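Local atomic coordinates of putative uncharacterized protein (Emericella nidulans, PDB entry 3PGB), a protein that probably oxidises primary amines to aldehydes, working as a dimer with copper and a topaquinone cofactor formed from one of its own tyrosines. Residues 440-445 and 775-780; 559-564 and 573-578; 624-629 and 643-648. One frame throughout, in Å; residues are numbered along the deposited sequence.

Interaction 1 (440-445 and 775-780); sequences THVDSL and GDVVVR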
ATOM      1  N   THR A 440     -15.273  18.301  25.005  1.00 23.53           N
ATOM      2  CA  THR A 440     -15.460  16.909  24.619  1.00 23.06           C
ATOM      3  C   THR A 440     -15.869  16.853  23.150  1.00 23.04           C
ATOM      4  O   THR A 440     -16.829  17.509  22.741  1.00 22.80           O
ATOM      5  CB  THR A 440     -16.524  16.208  25.496  1.00 22.96           C
ATOM      6  OG1 THR A 440     -16.019  16.053  26.829  1.00 22.24           O
ATOM      7  CG2 THR A 440     -16.879  14.825  24.934  1.00 22.31           C
ATOM      8  N   HIS A 441     -15.108  16.093  22.366  1.00 22.93           N
ATOM      9  CA  HIS A 441     -15.456  15.784  20.987  1.00 23.04           C
ATOM     10  C   HIS A 441     -16.226  14.475  20.989  1.00 22.86           C
ATOM     11  O   HIS A 441     -15.642  13.401  21.169  1.00 22.80           O
ATOM     12  CB  HIS A 441     -14.202  15.636  20.120  1.00 23.28           C
ATOM     13  CG  HIS A 441     -13.451  16.913  19.917  1.00 23.97           C
ATOM     14  ND1 HIS A 441     -14.071  18.090  19.548  1.00 24.95           N
ATOM     15  CD2 HIS A 441     -12.131  17.196  20.019  1.00 23.89           C
ATOM     16  CE1 HIS A 441     -13.164  19.045  19.437  1.00 24.95           C
ATOM     17  NE2 HIS A 441     -11.978  18.528  19.712  1.00 24.98           N
ATOM     18  N   VAL A 442     -17.539  14.568  20.795  1.00 22.61           N
ATOM     19  CA  VAL A 442     -18.399  13.398  20.857  1.00 22.30           C
ATOM     20  C   VAL A 442     -18.136  12.518  19.650  1.00 21.93           C
ATOM     21  O   VAL A 442     -18.063  13.018  18.539  1.00 21.98           O
ATOM     22  CB  VAL A 442     -19.890  13.793  20.883  1.00 22.39           C
ATOM     23  CG1 VAL A 442     -20.781  12.550  20.788  1.00 22.15           C
ATOM     24  CG2 VAL A 442     -20.200  14.584  22.139  1.00 22.24           C
ATOM     25  N   ASP A 443     -17.983  11.217  19.876  1.00 21.50           N
ATOM     26  CA  ASP A 443     -17.827  10.259  18.790  1.00 21.18           C
ATOM     27  C   ASP A 443     -16.744  10.714  17.817  1.00 20.93           C
ATOM     28  O   ASP A 443     -16.993  10.920  16.622  1.00 20.75           O
ATOM     29  CB  ASP A 443     -19.159  10.055  18.069  1.00 21.23           C
ATOM     30  CG  ASP A 443     -20.253   9.534  18.990  1.00 21.43           C
ATOM     31  OD1 ASP A 443     -21.442   9.738  18.664  1.00 22.23           O
ATOM     32  OD2 ASP A 443     -19.936   8.920  20.030  1.00 21.33           O
ATOM     33  N   SER A 444     -15.541  10.881  18.358  1.00 20.60           N
ATOM     34  CA  SER A 444     -14.373  11.280  17.580  1.00 20.26           C
ATOM     35  C   SER A 444     -13.404  10.115  17.339  1.00 19.87           C
ATOM     36  O   SER A 444     -12.608  10.174  16.416  1.00 20.21           O
ATOM     37  CB  SER A 444     -13.656  12.441  18.264  1.00 20.24           C
ATOM     38  OG  SER A 444     -13.681  12.299  19.670  1.00 20.36           O
ATOM     39  N   LEU A 445     -13.455   9.077  18.169  1.00 19.21           N
ATOM     40  CA  LEU A 445     -12.781   7.814  17.855  1.00 18.89           C
ATOM     41  C   LEU A 445     -13.819   6.857  17.288  1.00 18.47           C
ATOM     42  O   LEU A 445     -14.992   6.920  17.661  1.00 18.56           O
ATOM     43  CB  LEU A 445     -12.157   7.176  19.095  1.00 18.76           C
ATOM     44  CG  LEU A 445     -10.956   7.860  19.743  1.00 19.41           C
ATOM     45  CD1 LEU A 445     -10.558   7.130  21.024  1.00 19.19           C
ATOM     46  CD2 LEU A 445      -9.772   7.941  18.779  1.00 19.90           C
ATOM     47  N   GLY A 775     -21.133  18.232  17.712  1.00 33.77           N
ATOM     48  CA  GLY A 775     -19.802  18.820  17.725  1.00 34.18           C
ATOM     49  C   GLY A 775     -19.197  18.834  19.116  1.00 34.45           C
ATOM     50  O   GLY A 775     -19.214  17.819  19.820  1.00 34.36           O
ATOM     51  N   ASP A 776     -18.679  19.991  19.512  1.00 34.67           N
ATOM     52  CA  ASP A 776     -17.826  20.099  20.694  1.00 34.94           C
ATOM     53  C   ASP A 776     -18.622  20.497  21.939  1.00 34.76           C
ATOM     54  O   ASP A 776     -19.175  21.591  22.000  1.00 34.69           O
ATOM     55  CB  ASP A 776     -16.701  21.107  20.414  1.00 35.18           C
ATOM     56  CG  ASP A 776     -15.952  21.522  21.666  1.00 35.89           C
ATOM     57  OD1 ASP A 776     -15.933  20.736  22.645  1.00 36.80           O
ATOM     58  OD2 ASP A 776     -15.381  22.639  21.664  1.00 36.67           O
ATOM     59  N   VAL A 777     -18.654  19.610  22.933  1.00 34.68           N
ATOM     60  CA  VAL A 777     -19.388  19.854  24.174  1.00 34.76           C
ATOM     61  C   VAL A 777     -18.466  20.414  25.256  1.00 34.87           C
ATOM     62  O   VAL A 777     -17.611  19.703  25.782  1.00 34.46           O
ATOM     63  CB  VAL A 777     -20.062  18.573  24.684  1.00 34.75           C
ATOM     64  CG1 VAL A 777     -20.833  18.851  25.974  1.00 34.81           C
ATOM     65  CG2 VAL A 777     -20.980  18.006  23.613  1.00 34.70           C
ATOM     66  N   VAL A 778     -18.665  21.688  25.590  1.00 35.32           N
ATOM     67  CA  VAL A 778     -17.788  22.403  26.514  1.00 35.74           C
ATOM     68  C   VAL A 778     -18.365  22.414  27.932  1.00 36.12           C
ATOM     69  O   VAL A 778     -19.546  22.702  28.123  1.00 35.99           O
ATOM     70  CB  VAL A 778     -17.556  23.868  26.061  1.00 35.71           C
ATOM     71  CG1 VAL A 778     -16.402  24.490  26.840  1.00 35.64           C
ATOM     72  CG2 VAL A 778     -17.283  23.939  24.557  1.00 35.66           C
ATOM     73  N   VAL A 779     -17.521  22.083  28.909  1.00 36.74           N
ATOM     74  CA  VAL A 779     -17.860  22.172  30.334  1.00 37.24           C
ATOM     75  C   VAL A 779     -16.806  23.022  31.042  1.00 37.70           C
ATOM     76  O   VAL A 779     -15.614  22.703  30.985  1.00 37.81           O
ATOM     77  CB  VAL A 779     -17.894  20.777  31.009  1.00 37.24           C
ATOM     78  CG1 VAL A 779     -17.936  20.915  32.529  1.00 37.26           C
ATOM     79  CG2 VAL A 779     -19.080  19.957  30.511  1.00 37.41           C
ATOM     80  N   ARG A 780     -17.239  24.096  31.704  1.00 38.25           N
ATOM     81  CA  ARG A 780     -16.319  24.991  32.416  1.00 38.54           C
ATOM     82  C   ARG A 780     -15.750  24.276  33.649  1.00 38.85           C
ATOM     83  O   ARG A 780     -16.495  23.662  34.409  1.00 38.75           O
ATOM     84  CB  ARG A 780     -17.024  26.297  32.808  1.00 38.44           C
TER

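Interaction 2 (559-564 and 573-578); sequences VTKQFS and TMQLGR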
ATOM      1  N   VAL A 559      25.172 -12.406  -5.123  1.00 19.59           N
ATOM      2  CA  VAL A 559      26.485 -13.015  -4.941  1.00 20.17           C
ATOM      3  C   VAL A 559      26.780 -13.916  -6.122  1.00 20.95           C
ATOM      4  O   VAL A 559      25.865 -14.539  -6.683  1.00 20.82           O
ATOM      5  CB  VAL A 559      26.564 -13.900  -3.663  1.00 20.12           C
ATOM      6  CG1 VAL A 559      26.726 -13.051  -2.421  1.00 20.69           C
ATOM      7  CG2 VAL A 559      25.341 -14.798  -3.547  1.00 19.62           C
ATOM      8  N   THR A 560      28.054 -13.969  -6.503  1.00 21.74           N
ATOM      9  CA  THR A 560      28.569 -15.066  -7.315  1.00 22.35           C
ATOM     10  C   THR A 560      29.232 -16.041  -6.350  1.00 23.00           C
ATOM     11  O   THR A 560      30.082 -15.654  -5.551  1.00 22.79           O
ATOM     12  CB  THR A 560      29.542 -14.580  -8.379  1.00 22.29           C
ATOM     13  OG1 THR A 560      28.860 -13.639  -9.217  1.00 22.32           O
ATOM     14  N   LYS A 561      28.821 -17.301  -6.423  1.00 23.86           N
ATOM     15  CA  LYS A 561      29.100 -18.266  -5.370  1.00 24.57           C
ATOM     16  C   LYS A 561      29.572 -19.580  -5.969  1.00 24.81           C
ATOM     17  O   LYS A 561      29.127 -19.988  -7.041  1.00 25.14           O
ATOM     18  CB  LYS A 561      27.814 -18.505  -4.568  1.00 25.05           C
ATOM     19  CG  LYS A 561      27.981 -19.232  -3.228  1.00 25.82           C
ATOM     20  CD  LYS A 561      27.949 -18.280  -2.037  1.00 26.87           C
ATOM     21  CE  LYS A 561      27.716 -19.034  -0.729  1.00 27.88           C
ATOM     22  NZ  LYS A 561      28.577 -20.249  -0.583  1.00 27.90           N
ATOM     23  N   GLN A 562      30.480 -20.237  -5.263  1.00 25.08           N
ATOM     24  CA  GLN A 562      30.877 -21.600  -5.575  1.00 25.12           C
ATOM     25  C   GLN A 562      30.200 -22.533  -4.567  1.00 24.98           C
ATOM     26  O   GLN A 562      29.910 -22.135  -3.434  1.00 25.03           O
ATOM     27  CB  GLN A 562      32.394 -21.714  -5.483  1.00 25.24           C
ATOM     28  CG  GLN A 562      32.979 -23.000  -6.034  1.00 25.96           C
ATOM     29  CD  GLN A 562      34.487 -23.072  -5.857  1.00 26.73           C
ATOM     30  OE1 GLN A 562      35.110 -22.147  -5.327  1.00 27.12           O
ATOM     31  NE2 GLN A 562      35.077 -24.176  -6.289  1.00 26.54           N
ATOM     32  N   PHE A 563      29.948 -23.766  -4.987  1.00 24.87           N
ATOM     33  CA  PHE A 563      29.264 -24.753  -4.158  1.00 24.93           C
ATOM     34  C   PHE A 563      29.971 -26.100  -4.214  1.00 25.07           C
ATOM     35  O   PHE A 563      30.745 -26.368  -5.135  1.00 24.88           O
ATOM     36  CB  PHE A 563      27.823 -24.951  -4.630  1.00 24.90           C
ATOM     37  CG  PHE A 563      27.008 -23.697  -4.656  1.00 25.07           C
ATOM     38  CD1 PHE A 563      26.957 -22.909  -5.797  1.00 25.03           C
ATOM     39  CD2 PHE A 563      26.273 -23.312  -3.544  1.00 25.47           C
ATOM     40  CE1 PHE A 563      26.199 -21.752  -5.823  1.00 25.21           C
ATOM     41  CE2 PHE A 563      25.508 -22.156  -3.564  1.00 25.32           C
ATOM     42  CZ  PHE A 563      25.469 -21.378  -4.706  1.00 25.39           C
ATOM     43  N   SER A 564      29.662 -26.960  -3.243  1.00 25.23           N
ATOM     44  CA  SER A 564      30.198 -28.326  -3.200  1.00 25.55           C
ATOM     45  C   SER A 564      29.770 -29.177  -4.401  1.00 25.61           C
ATOM     46  O   SER A 564      30.423 -30.169  -4.726  1.00 25.59           O
ATOM     47  CB  SER A 564      29.768 -29.023  -1.907  1.00 25.62           C
ATOM     48  OG  SER A 564      28.357 -29.097  -1.809  1.00 26.07           O
ATOM     49  N   THR A 573      23.795 -15.723  -8.273  1.00 22.00           N
ATOM     50  CA  THR A 573      22.638 -16.078  -7.469  1.00 21.50           C
ATOM     51  C   THR A 573      22.390 -14.959  -6.462  1.00 21.15           C
ATOM     52  O   THR A 573      22.662 -13.799  -6.756  1.00 21.21           O
ATOM     53  CB  THR A 573      22.868 -17.458  -6.780  1.00 21.40           C
ATOM     54  OG1 THR A 573      21.764 -17.778  -5.926  1.00 21.31           O
ATOM     55  CG2 THR A 573      24.148 -17.460  -5.966  1.00 21.27           C
ATOM     56  N   MET A 574      21.844 -15.296  -5.299  1.00 21.05           N
ATOM     57  CA  MET A 574      21.646 -14.334  -4.218  1.00 20.88           C
ATOM     58  C   MET A 574      21.668 -15.061  -2.885  1.00 20.84           C
ATOM     59  O   MET A 574      21.669 -16.284  -2.840  1.00 20.65           O
ATOM     60  CB  MET A 574      20.336 -13.551  -4.396  1.00 20.83           C
ATOM     61  CG  MET A 574      19.053 -14.382  -4.332  1.00 20.82           C
ATOM     62  SD  MET A 574      17.580 -13.376  -4.648  1.00 19.99           S
ATOM     63  CE  MET A 574      16.285 -14.609  -4.743  1.00 19.87           C
ATOM     64  N   GLN A 575      21.659 -14.295  -1.802  1.00 21.16           N
ATOM     65  CA  GLN A 575      21.964 -14.812  -0.478  1.00 21.39           C
ATOM     66  C   GLN A 575      21.310 -13.932   0.582  1.00 21.46           C
ATOM     67  O   GLN A 575      20.953 -12.781   0.309  1.00 21.47           O
ATOM     68  CB  GLN A 575      23.481 -14.789  -0.307  1.00 21.61           C
ATOM     69  CG  GLN A 575      24.035 -15.490   0.903  1.00 22.43           C
ATOM     70  CD  GLN A 575      25.537 -15.295   1.027  1.00 23.01           C
ATOM     71  OE1 GLN A 575      26.020 -14.727   2.012  1.00 23.43           O
ATOM     72  NE2 GLN A 575      26.282 -15.759   0.023  1.00 22.62           N
ATOM     73  N   LEU A 576      21.144 -14.476   1.786  1.00 21.39           N
ATOM     74  CA  LEU A 576      20.730 -13.669   2.926  1.00 21.26           C
ATOM     75  C   LEU A 576      21.969 -13.056   3.553  1.00 21.26           C
ATOM     76  O   LEU A 576      22.983 -13.733   3.708  1.00 21.30           O
ATOM     77  CB  LEU A 576      20.001 -14.509   3.982  1.00 21.21           C
ATOM     78  CG  LEU A 576      18.555 -14.931   3.730  1.00 20.68           C
ATOM     79  CD1 LEU A 576      17.979 -15.567   4.987  1.00 19.51           C
ATOM     80  CD2 LEU A 576      17.704 -13.748   3.293  1.00 20.50           C
ATOM     81  N   GLY A 577      21.884 -11.779   3.904  1.00 21.17           N
ATOM     82  CA  GLY A 577      22.927 -11.120   4.679  1.00 21.38           C
ATOM     83  C   GLY A 577      22.378 -10.698   6.028  1.00 21.49           C
ATOM     84  O   GLY A 577      21.494  -9.849   6.093  1.00 21.59           O
ATOM     85  N   ARG A 578      22.899 -11.283   7.104  1.00 21.69           N
ATOM     86  CA  ARG A 578      22.388 -11.008   8.448  1.00 21.98           C
ATOM     87  C   ARG A 578      23.361 -10.231   9.317  1.00 22.05           C
ATOM     88  O   ARG A 578      24.555 -10.522   9.339  1.00 22.20           O
ATOM     89  CB  ARG A 578      22.032 -12.302   9.154  1.00 21.94           C
ATOM     90  CG  ARG A 578      21.084 -13.153   8.367  1.00 22.56           C
ATOM     91  CD  ARG A 578      20.197 -13.944   9.277  1.00 23.78           C
ATOM     92  NE  ARG A 578      19.811 -15.206   8.675  1.00 25.29           N
ATOM     93  CZ  ARG A 578      19.099 -16.133   9.300  1.00 27.30           C
ATOM     94  NH1 ARG A 578      18.676 -15.928  10.550  1.00 27.75           N
ATOM     95  NH2 ARG A 578      18.805 -17.267   8.670  1.00 27.83           N
TER

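Interaction 3 (624-629 and 643-648); sequences TAHLTV and EYDVQV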
ATOM      1  N   THR A 624       6.660   5.121   2.395  1.00 21.70           N
ATOM      2  CA  THR A 624       7.010   6.158   3.366  1.00 21.34           C
ATOM      3  C   THR A 624       8.074   7.090   2.791  1.00 21.03           C
ATOM      4  O   THR A 624       8.579   6.864   1.690  1.00 20.77           O
ATOM      5  CB  THR A 624       7.557   5.543   4.681  1.00 21.43           C
ATOM      6  OG1 THR A 624       8.781   4.847   4.421  1.00 21.11           O
ATOM      7  CG2 THR A 624       6.556   4.570   5.300  1.00 21.77           C
ATOM      8  N   ALA A 625       8.407   8.138   3.539  1.00 20.57           N
ATOM      9  CA  ALA A 625       9.420   9.099   3.111  1.00 20.24           C
ATOM     10  C   ALA A 625       9.828  10.005   4.256  1.00 19.86           C
ATOM     11  O   ALA A 625       8.984  10.451   5.027  1.00 19.90           O
ATOM     12  CB  ALA A 625       8.902   9.936   1.947  1.00 20.31           C
ATOM     13  N   HIS A 626      11.125  10.273   4.363  1.00 19.51           N
ATOM     14  CA  HIS A 626      11.634  11.230   5.352  1.00 19.19           C
ATOM     15  C   HIS A 626      11.913  12.586   4.694  1.00 18.96           C
ATOM     16  O   HIS A 626      11.790  12.725   3.469  1.00 18.71           O
ATOM     17  CB  HIS A 626      12.876  10.678   6.044  1.00 19.05           C
ATOM     18  CG  HIS A 626      14.029  10.431   5.126  1.00 19.02           C
ATOM     19  ND1 HIS A 626      14.352   9.177   4.661  1.00 18.89           N
ATOM     20  CD2 HIS A 626      14.955  11.273   4.610  1.00 19.27           C
ATOM     21  CE1 HIS A 626      15.416   9.256   3.885  1.00 18.97           C
ATOM     22  NE2 HIS A 626      15.805  10.517   3.839  1.00 18.95           N
ATOM     23  N   LEU A 627      12.284  13.575   5.510  1.00 18.62           N
ATOM     24  CA  LEU A 627      12.465  14.954   5.045  1.00 18.33           C
ATOM     25  C   LEU A 627      13.560  15.042   3.990  1.00 18.16           C
ATOM     26  O   LEU A 627      14.661  14.537   4.186  1.00 17.95           O
ATOM     27  CB  LEU A 627      12.781  15.877   6.226  1.00 18.31           C
ATOM     28  CG  LEU A 627      13.054  17.365   5.964  1.00 18.22           C
ATOM     29  CD1 LEU A 627      11.870  18.062   5.320  1.00 17.50           C
ATOM     30  CD2 LEU A 627      13.430  18.056   7.272  1.00 17.43           C
ATOM     31  N   THR A 628      13.233  15.675   2.864  1.00 18.29           N
ATOM     32  CA  THR A 628      14.161  15.851   1.746  1.00 18.09           C
ATOM     33  C   THR A 628      15.268  16.816   2.125  1.00 18.14           C
ATOM     34  O   THR A 628      16.448  16.548   1.887  1.00 18.08           O
ATOM     35  CB  THR A 628      13.438  16.432   0.509  1.00 18.22           C
ATOM     36  OG1 THR A 628      12.373  15.559   0.111  1.00 17.85           O
ATOM     37  CG2 THR A 628      14.404  16.633  -0.665  1.00 18.01           C
ATOM     38  N   VAL A 629      14.869  17.938   2.722  1.00 18.10           N
ATOM     39  CA  VAL A 629      15.780  19.040   3.027  1.00 18.04           C
ATOM     40  C   VAL A 629      16.871  18.586   3.991  1.00 18.31           C
ATOM     41  O   VAL A 629      16.584  17.994   5.026  1.00 18.28           O
ATOM     42  CB  VAL A 629      15.024  20.243   3.647  1.00 17.99           C
ATOM     43  CG1 VAL A 629      15.948  21.445   3.792  1.00 17.95           C
ATOM     44  CG2 VAL A 629      13.799  20.611   2.808  1.00 17.76           C
ATOM     45  N   GLU A 643      14.872  13.117   9.780  1.00 14.36           N
ATOM     46  CA  GLU A 643      16.001  12.935   8.862  1.00 14.81           C
ATOM     47  C   GLU A 643      16.248  11.498   8.385  1.00 15.09           C
ATOM     48  O   GLU A 643      17.055  11.295   7.479  1.00 15.22           O
ATOM     49  CB  GLU A 643      17.272  13.496   9.496  1.00 14.88           C
ATOM     50  CG  GLU A 643      17.135  14.968   9.892  1.00 15.19           C
ATOM     51  CD  GLU A 643      18.378  15.529  10.545  1.00 15.30           C
ATOM     52  OE1 GLU A 643      19.373  14.786  10.708  1.00 14.42           O
ATOM     53  OE2 GLU A 643      18.349  16.728  10.890  1.00 15.63           O
ATOM     54  N   TYR A 644      15.583  10.515   8.999  1.00 15.28           N
ATOM     55  CA  TYR A 644      15.703   9.105   8.601  1.00 15.56           C
ATOM     56  C   TYR A 644      14.348   8.380   8.689  1.00 15.61           C
ATOM     57  O   TYR A 644      13.441   8.829   9.388  1.00 15.55           O
ATOM     58  CB  TYR A 644      16.741   8.373   9.472  1.00 15.62           C
ATOM     59  CG  TYR A 644      18.137   8.956   9.411  1.00 16.31           C
ATOM     60  CD1 TYR A 644      19.129   8.369   8.627  1.00 16.92           C
ATOM     61  CD2 TYR A 644      18.471  10.098  10.144  1.00 16.80           C
ATOM     62  CE1 TYR A 644      20.412   8.906   8.568  1.00 16.97           C
ATOM     63  CE2 TYR A 644      19.745  10.643  10.087  1.00 16.92           C
ATOM     64  CZ  TYR A 644      20.708  10.045   9.294  1.00 17.43           C
ATOM     65  OH  TYR A 644      21.972  10.583   9.235  1.00 19.11           O
ATOM     66  N   ASP A 645      14.223   7.254   7.985  1.00 15.74           N
ATOM     67  CA  ASP A 645      12.978   6.477   7.974  1.00 15.79           C
ATOM     68  C   ASP A 645      12.794   5.701   9.271  1.00 15.64           C
ATOM     69  O   ASP A 645      11.695   5.616   9.799  1.00 15.82           O
ATOM     70  CB  ASP A 645      12.960   5.465   6.822  1.00 15.95           C
ATOM     71  CG  ASP A 645      13.190   6.097   5.464  1.00 16.30           C
ATOM     72  OD1 ASP A 645      13.764   5.408   4.589  1.00 17.43           O
ATOM     73  OD2 ASP A 645      12.804   7.266   5.269  1.00 14.86           O
ATOM     74  N   VAL A 646      13.876   5.103   9.755  1.00 15.66           N
ATOM     75  CA  VAL A 646      13.828   4.209  10.910  1.00 15.37           C
ATOM     76  C   VAL A 646      14.992   4.547  11.819  1.00 15.12           C
ATOM     77  O   VAL A 646      16.124   4.648  11.371  1.00 14.92           O
ATOM     78  CB  VAL A 646      13.889   2.722  10.474  1.00 15.42           C
ATOM     79  CG1 VAL A 646      14.150   1.804  11.662  1.00 14.99           C
ATOM     80  CG2 VAL A 646      12.600   2.329   9.760  1.00 15.22           C
ATOM     81  N   GLN A 647      14.690   4.743  13.094  1.00 15.11           N
ATOM     82  CA  GLN A 647      15.665   5.204  14.064  1.00 15.25           C
ATOM     83  C   GLN A 647      15.435   4.451  15.371  1.00 15.51           C
ATOM     84  O   GLN A 647      14.317   4.396  15.876  1.00 15.64           O
ATOM     85  CB  GLN A 647      15.540   6.727  14.245  1.00 15.05           C
ATOM     86  CG  GLN A 647      15.868   7.508  12.966  1.00 14.44           C
ATOM     87  CD  GLN A 647      15.625   8.997  13.077  1.00 14.44           C
ATOM     88  OE1 GLN A 647      16.546   9.762  13.349  1.00 14.38           O
ATOM     89  NE2 GLN A 647      14.383   9.422  12.852  1.00 13.61           N
ATOM     90  N   VAL A 648      16.489   3.845  15.897  1.00 15.79           N
ATOM     91  CA  VAL A 648      16.370   3.022  17.087  1.00 16.11           C
ATOM     92  C   VAL A 648      17.244   3.585  18.201  1.00 16.43           C
ATOM     93  O   VAL A 648      18.420   3.884  17.986  1.00 16.46           O
ATOM     94  CB  VAL A 648      16.753   1.559  16.799  1.00 16.02           C
ATOM     95  CG1 VAL A 648      16.424   0.695  17.988  1.00 15.33           C
ATOM     96  CG2 VAL A 648      16.019   1.057  15.556  1.00 16.00           C
TER

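Interaction 1 (440-445 and 775-780)
Val-442 and Val-777 adopt the same rotamer, each with CG1 across from the backbone N (chi1 174° and -180°). That leaves CG2 of each anti to its own carbonyl carbon, and the two CG2 methyls meet at 3.8 Å as the valines pass aslant. The backbone behind them is paired over a short antiparallel run. Thr-440 and Val-777 form a hydrogen-bonded pair, Thr-440 N to Val-777 O and Val-777 N to Thr-440 O both spanning 2.8 Å; their side chains lie on the same face of the sheet. Thr-440 O also receives a CA-H...O contact from Asp-776 CA at 3.4 Å, so one carbonyl oxygen is met by both an N-H and a C-H. His-441 and Asp-776 are the next pair, non-hydrogen-bonded, with side chains on the other face. CB of Asp-776 approaches ND1 of His-441 obliquely at 4.1 Å, with the ring and carboxylate planes 57° apart. Asp-776 OD1 stands 3.4 Å from Thr-440 O, acceptor against acceptor and not a bond; its other oxygen, OD2, is hydrogen-bonded to ND1 of His-439. Beyond His-441 the chain turns a corner at Val-442 and Asp-443. Ser-444 OG reaches back across this turn to His-441 O at 2.7 Å. The contact thus ties a bend in a long strand of the catalytic domain to a strand near the C-terminus. On the Thr-440 face, the sugar N-linked to Asn-429 touches Thr-440 and Val-442. On the other, the His-441 ring meets Phe-413 and Phe-432, and its NE2 bonds to Pro-410 O. Strand 437-451 pairs with 426-434 as well as with 776-781, while Val-777 and Val-779 rest on Pro-789 of strand 788-790.

Interaction 2 (559-564 and 573-578)
Val-559 and Gln-575 cross at about a right angle, the valine lying against the base and the amide of the glutamine: CG2 touches Gln-575 CB at 3.7 Å and CG1 touches Gln-575 NE2 at 3.7 Å. Lys-561 also crosses Gln-575 nearly perpendicularly. Its chain bends at chi2 (101°), bringing CD and CE up against NE2, with CE 3.7 Å from that nitrogen; the amide is therefore bordered by hydrocarbon from two residues. The segments belong to the beta hairpin 548-562/570-580, one of the arms by which copper amine oxidase subunits embrace each other, and here Thr-573 packs on Ala-390 and Met-574 on His-388 of the second subunit. Between the strands, Thr-573 N gives Val-559 O a bond of 2.9 Å, while the return bond from Val-559 N to Thr-573 O is weak at 3.3 Å. The short strand segments run 94° apart, so the hairpin is strongly twisted or bent at this pair. Thr-573 CG2 meets Val-559 CG2 at 3.8 Å and also lies at the edge of the Phe-563 ring, near the ring plane and 4.3 Å from CZ. Lys-561 CG sits over one face of that ring, offset toward the rim.

Interaction 3 (624-629 and 643-648)
A histidine-carboxylate hydrogen bond, His-626 to Asp-645, pins a loop of the copper-binding catalytic domain to the start of strand 646-650. The ND1-H of His-626 points at Asp-645 OD2 almost straight, and the recorded 2.5 Å between these two atoms is short enough to be read with caution at this resolution. The geometry differs at the two ends: OD2 lies only 3° from the plane of the imidazole, whereas ND1 meets the carboxylate from above, 47° out of its plane. His-626 CG occupies the position between backbone N and carbonyl carbon (chi1 62°), which sets the ring so that its ND1 edge meets Asp-645 in segment 643-648. Asp-645 is itself fixed by neighbours: OD1 accepts a bond from Trp-591 N, and its backbone N is bonded to Asn-590 OD1. Beyond the bond, His-626 CB packs against Tyr-644 C at 3.8 Å, while the side chains of Glu-643 and Tyr-644 set off away from the loop; Glu-643 OE2 is taken by His-640 ND1. The contact is buried and lies at the dimer interface, where the backbone N of His-626 is bonded to Asn-594 OD1 of the second subunit, and close to the copper site, the side chain of Ala-625 being about 8 Å from that of the ligand His-534. Over one face of the His-626 ring, offset toward the rim, stands the carbonyl oxygen of Glu-643, 3.6 Å from CD2.

How the interactions relate
Interactions 1 and 3 are buried contacts on opposite sides of the chain's centre; interaction 2 is only partly buried, far out on a hairpin arm 42 Å from that centre. The pairing of 440-445 with 775-780 closes a long loop that contains both of the others. Interactions 1 and 2 each have one hydrogen-bonded strand pair, between strands far apart in sequence in the first (valine on valine beside it) and within one hairpin in the second (aliphatic carbons round a glutamine amide). Interaction 3 centres on a His-carboxylate bond, with the ring packed against the backbone of Glu-643 and Tyr-644. Interactions 2 and 3 both touch the second subunit, whereas interaction 1 lies beside a glycan.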